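Local coordinates for protein beta-1,4-mannanase (Aplysia kurodai, PDB 3VUP) that probably hydrolyses the beta-1,4-linked backbone of mannans as an endo-acting glycoside hydrolase of the sea hare's digestive fluid, at residues 15-20 / 342-347; 307-312 / 336-341. All coordinates share one frame; numbering follows the deposited sequence. Where two conformers were deposited one is given.

Contact 1: residues 15-20 / 342-347; sequences RVFLSG and TSNGKI. With SO4 (sulfate ion), chain E.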
# COMPACT_ATOMS: atom_id res chain seq x y z
N ARG A 15 -14.18 8.24 14.40
CA ARG A 15 -13.00 8.57 13.63
C ARG A 15 -11.84 7.75 14.17
O ARG A 15 -11.63 7.69 15.38
CB ARG A 15 -12.71 10.06 13.71
CG ARG A 15 -11.51 10.52 12.91
CD ARG A 15 -11.60 12.01 12.64
NE ARG A 15 -10.29 12.64 12.58
CZ ARG A 15 -10.10 13.95 12.44
NH1 ARG A 15 -8.88 14.44 12.40
NH2 ARG A 15 -11.15 14.76 12.33
N VAL A 16 -11.09 7.12 13.26
CA VAL A 16 -10.01 6.23 13.65
C VAL A 16 -8.70 6.69 13.00
O VAL A 16 -8.70 7.10 11.84
CB VAL A 16 -10.33 4.75 13.27
CG1 VAL A 16 -10.58 4.60 11.78
CG2 VAL A 16 -9.24 3.79 13.72
N PHE A 17 -7.61 6.61 13.76
CA PHE A 17 -6.27 6.81 13.24
C PHE A 17 -5.65 5.43 13.05
O PHE A 17 -5.72 4.60 13.96
CB PHE A 17 -5.44 7.64 14.23
CG PHE A 17 -4.04 7.92 13.77
CD1 PHE A 17 -3.73 9.06 13.02
CD2 PHE A 17 -3.01 7.05 14.09
CE1 PHE A 17 -2.43 9.32 12.60
CE2 PHE A 17 -1.72 7.30 13.68
CZ PHE A 17 -1.42 8.45 12.94
N LEU A 18 -5.06 5.19 11.88
CA LEU A 18 -4.50 3.87 11.59
C LEU A 18 -3.06 3.81 12.06
O LEU A 18 -2.18 4.45 11.48
CB LEU A 18 -4.60 3.58 10.09
CG LEU A 18 -6.01 3.67 9.50
CD1 LEU A 18 -5.97 3.48 8.00
CD2 LEU A 18 -6.92 2.64 10.12
N SER A 19 -2.81 3.03 13.10
CA SER A 19 -1.49 2.96 13.72
C SER A 19 -0.97 1.53 13.69
O SER A 19 -1.65 0.61 14.17
CB SER A 19 -1.59 3.40 15.18
OG SER A 19 -0.34 3.22 15.82
N GLY A 20 0.22 1.32 13.16
CA GLY A 20 0.76 -0.02 13.16
C GLY A 20 2.03 -0.09 12.35
O GLY A 20 2.91 0.78 12.47
N THR A 342 -6.47 10.69 21.14
CA THR A 342 -7.81 10.71 20.57
C THR A 342 -8.12 11.94 19.71
O THR A 342 -9.10 11.92 18.97
CB THR A 342 -8.89 10.57 21.67
OG1 THR A 342 -8.69 11.58 22.66
CG2 THR A 342 -8.82 9.19 22.33
N SER A 343 -7.29 12.98 19.77
CA SER A 343 -7.61 14.24 19.09
C SER A 343 -7.58 14.18 17.56
O SER A 343 -8.21 15.01 16.89
CB SER A 343 -6.69 15.36 19.57
OG SER A 343 -5.36 15.15 19.14
N ASN A 344 -6.85 13.22 17.00
CA ASN A 344 -6.82 13.01 15.56
C ASN A 344 -7.22 11.57 15.26
O ASN A 344 -6.56 10.88 14.49
CB ASN A 344 -5.42 13.32 15.01
CG ASN A 344 -5.34 13.19 13.48
OD1 ASN A 344 -6.34 13.31 12.77
ND2 ASN A 344 -4.13 12.95 12.98
N GLY A 345 -8.31 11.14 15.89
CA GLY A 345 -8.82 9.79 15.72
C GLY A 345 -8.41 8.85 16.84
O GLY A 345 -7.30 8.92 17.36
N LYS A 346 -9.33 7.95 17.19
CA LYS A 346 -9.07 6.94 18.20
C LYS A 346 -8.37 5.74 17.57
O LYS A 346 -8.59 5.43 16.40
CB LYS A 346 -10.41 6.53 18.82
CG LYS A 346 -10.35 5.44 19.86
CD LYS A 346 -11.76 5.01 20.25
CE LYS A 346 -11.73 3.90 21.27
NZ LYS A 346 -13.11 3.53 21.67
N ILE A 347 -7.54 5.07 18.35
CA ILE A 347 -6.76 3.95 17.85
C ILE A 347 -7.32 2.56 18.18
O ILE A 347 -7.44 1.74 17.29
CB ILE A 347 -5.25 4.12 18.19
CG1 ILE A 347 -4.67 5.28 17.37
CG2 ILE A 347 -4.49 2.83 17.93
CD1 ILE A 347 -3.31 5.75 17.81
S SO4 E . -4.41 13.80 22.43
O1 SO4 E . -3.83 14.24 21.16
O2 SO4 E . -5.71 13.19 22.20
O3 SO4 E . -3.50 12.85 23.07
O4 SO4 E . -4.56 14.98 23.28
O HOH W 1 -7.90 11.14 11.79
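Two backbone hydrogen bonds clamp Val16 against Lys346. Lys346 N donates to Arg15 O at 2.9 Å, and Phe17 N donates to Lys346 O at 3.1 Å. These two N-H...O bonds make a single beta bridge between Val16 and Lys346, with no further ladder; Val16 CA also lies 3.2 Å from Lys346 O, a CA-H...O contact. Gly345 packs directly against the backbone of the other segment, its CA 3.5 Å from Arg15 O.

At the outer end, Arg15 NH1 meets Asn344 OD1 at 2.8 Å, a nearly straight bond (159°) that lies in the plane of both the guanidinium and the carbonyl, although the two flat groups stand almost perpendicular. A water accepts from Arg15 NE and can donate to the same OD1, which would give that oxygen a second bond. With CG anti to the backbone N (chi1 -177°), the Asn344 side chain carries its amide toward Arg15 and Phe17, and Asn344 ND2 comes to 3.9 Å from Phe17 CD1; ND2 itself is bonded to Tyr316 O.

Farther in, Phe17 and Ile347 run side by side, with Ile347 CD1 4.0 Å from Phe17 CD2 and also against Ser19 CB. Ile338 of helix 324-338 touches all three side chains. In the second shell, Asn57 holds both segments of the contact: its ND2 donates to Phe17 O and Ile347 O, while its OD1 accepts from Ser19 N. Beyond the bridge, residues 18-22 form the first strand of the eight-stranded parallel barrel, so the arrangement fastens the segment after the last barrel helix onto the lead-in to that strand, at the seam where a TIM barrel closes.

Contact 2: residues 307-312 / 336-341; sequences MFNYVY and TNIKDK. With SO4 (sulfate ion), chain E.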
# COMPACT_ATOMS: atom_id res chain seq x y z
N MET A 307 8.64 9.95 15.85
CA MET A 307 8.09 9.80 14.51
C MET A 307 6.59 9.48 14.55
O MET A 307 5.81 10.12 13.85
CB MET A 307 8.87 8.75 13.71
CG MET A 307 10.33 9.14 13.51
SD MET A 307 11.28 7.97 12.54
CE MET A 307 10.83 8.49 10.89
N PHE A 308 6.19 8.51 15.36
CA PHE A 308 4.77 8.19 15.48
C PHE A 308 3.96 9.39 15.97
O PHE A 308 2.89 9.69 15.45
CB PHE A 308 4.54 6.98 16.38
CG PHE A 308 4.61 5.66 15.66
CD1 PHE A 308 3.49 5.14 15.02
CD2 PHE A 308 5.79 4.94 15.61
CE1 PHE A 308 3.55 3.92 14.36
CE2 PHE A 308 5.86 3.73 14.95
CZ PHE A 308 4.74 3.22 14.32
N ASN A 309 4.49 10.10 16.96
CA ASN A 309 3.82 11.30 17.47
C ASN A 309 3.75 12.38 16.40
O ASN A 309 2.72 13.05 16.26
CB ASN A 309 4.51 11.83 18.73
CG ASN A 309 4.07 11.08 19.97
OD1 ASN A 309 3.11 11.46 20.63
ND2 ASN A 309 4.76 10.00 20.29
N TYR A 310 4.83 12.55 15.65
CA TYR A 310 4.85 13.57 14.60
C TYR A 310 3.71 13.32 13.61
O TYR A 310 2.96 14.23 13.27
CB TYR A 310 6.20 13.61 13.87
CG TYR A 310 6.25 14.78 12.93
CD1 TYR A 310 5.66 14.71 11.67
CD2 TYR A 310 6.84 15.99 13.30
CE1 TYR A 310 5.65 15.79 10.83
CE2 TYR A 310 6.85 17.08 12.45
CZ TYR A 310 6.25 16.98 11.22
OH TYR A 310 6.26 18.07 10.38
N VAL A 311 3.60 12.09 13.14
CA VAL A 311 2.57 11.78 12.16
C VAL A 311 1.18 12.08 12.73
O VAL A 311 0.36 12.74 12.10
CB VAL A 311 2.66 10.32 11.67
CG1 VAL A 311 1.53 10.01 10.72
CG2 VAL A 311 4.00 10.05 11.01
N TYR A 312 0.95 11.62 13.96
CA TYR A 312 -0.34 11.81 14.60
C TYR A 312 -0.69 13.29 14.76
O TYR A 312 -1.84 13.69 14.59
CB TYR A 312 -0.35 11.12 15.98
CG TYR A 312 -1.74 11.03 16.56
CD1 TYR A 312 -2.55 9.92 16.33
CD2 TYR A 312 -2.27 12.09 17.30
CE1 TYR A 312 -3.83 9.86 16.83
CE2 TYR A 312 -3.55 12.03 17.79
CZ TYR A 312 -4.33 10.92 17.55
OH TYR A 312 -5.62 10.87 18.04
N THR A 336 2.93 1.92 21.00
CA THR A 336 2.39 1.96 22.35
C THR A 336 2.22 3.39 22.85
O THR A 336 1.23 3.72 23.50
CB THR A 336 3.28 1.16 23.32
OG1 THR A 336 3.23 -0.23 22.96
CG2 THR A 336 2.80 1.32 24.75
N ASN A 337 3.17 4.26 22.53
CA ASN A 337 3.13 5.61 23.07
C ASN A 337 1.92 6.40 22.62
O ASN A 337 1.37 7.20 23.38
CB ASN A 337 4.41 6.36 22.74
CG ASN A 337 4.46 7.71 23.40
OD1 ASN A 337 4.18 8.73 22.79
ND2 ASN A 337 4.78 7.72 24.69
N ILE A 338 1.48 6.18 21.38
CA ILE A 338 0.38 6.97 20.84
C ILE A 338 -0.98 6.31 20.99
O ILE A 338 -1.98 6.90 20.61
CB ILE A 338 0.59 7.38 19.35
CG1 ILE A 338 0.55 6.16 18.42
CG2 ILE A 338 1.88 8.18 19.17
CD1 ILE A 338 0.34 6.54 16.95
N LYS A 339 -1.04 5.11 21.56
CA LYS A 339 -2.25 4.29 21.46
C LYS A 339 -3.49 4.90 22.10
O LYS A 339 -4.61 4.57 21.72
CB LYS A 339 -2.02 2.87 21.97
CG LYS A 339 -1.99 2.73 23.48
CD LYS A 339 -1.71 1.28 23.83
CE LYS A 339 -1.73 1.06 25.33
NZ LYS A 339 -1.38 -0.33 25.70
N ASP A 340 -3.27 5.79 23.07
CA ASP A 340 -4.36 6.39 23.82
C ASP A 340 -4.69 7.81 23.36
O ASP A 340 -5.51 8.48 23.99
CB ASP A 340 -4.06 6.37 25.33
CG ASP A 340 -2.78 7.12 25.69
OD1 ASP A 340 -2.02 7.51 24.76
OD2 ASP A 340 -2.52 7.30 26.90
N LYS A 341 -4.08 8.27 22.27
CA LYS A 341 -4.39 9.60 21.75
C LYS A 341 -5.73 9.59 21.03
O LYS A 341 -6.08 8.62 20.36
CB LYS A 341 -3.29 10.08 20.80
CG LYS A 341 -1.95 10.18 21.46
CD LYS A 341 -0.88 10.85 20.60
CE LYS A 341 -1.10 12.35 20.47
NZ LYS A 341 -0.98 13.04 21.78
S SO4 E . -4.41 13.80 22.43
O1 SO4 E . -3.83 14.24 21.16
O2 SO4 E . -5.71 13.19 22.20
O3 SO4 E . -3.50 12.85 23.07
O4 SO4 E . -4.56 14.98 23.28
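Neighbouring outer helices of the TIM barrel, 304-313 and 324-338, meet where residues 307-312 face residues 336-341. On the solvent side Asn309 ND2 donates to Asn337 OD1 at 2.9 Å in a nearly straight bond (168°). The acceptor lies close to the Asn309 amide plane, whereas the two amides are turned 60° from each other; ND2 also binds Thr305 O in its own helix. Beneath this pair, Ile338 CG2 sits 3.6 Å from Asn309 ND2, and Ile338 CD1 reaches Phe308 CD1 at 4.0 Å.

Strand 318-322 lies between these two helices in the chain and is the eighth strand of the barrel; Phe308 packs from helix 304-313 onto its Ala319 and Ser321. A type I turn from Ile338 to Lys341 then swings the chain so that Lys341 CB lies over one face of the Tyr312 ring, in a CH-pi contact 3.9 Å from the ring centroid. Bends at chi3 and chi4 bring Lys341 CE alongside the ring, 3.4 Å from Tyr312 CD2, and turn NZ to the sulfate: in the conformer given, Lys341 NZ donates to sulfate O3 at 2.8 Å.

How the contacts relate
Contact 1 is largely buried and contact 2 is only partly so, yet both secure the C-terminal part of the barrel. Contact 1 works mainly through backbone bonds, with an arginine-asparagine bond at its more exposed end; contact 2 relies on side chains, apolar beneath and amide or lysine outside. Tyr312 joins them: its OH lies 2.7 Å from Gly345 O and 2.9 Å from Asn344 N, probable hydrogen bonds that tie helix 304-313 to the tail, while its ring also meets Phe17. Ile338 likewise serves both apolar clusters. At the surface a sulfate, probably from the crystallisation liquor, is shared by Lys341 with Thr342 and Ser343.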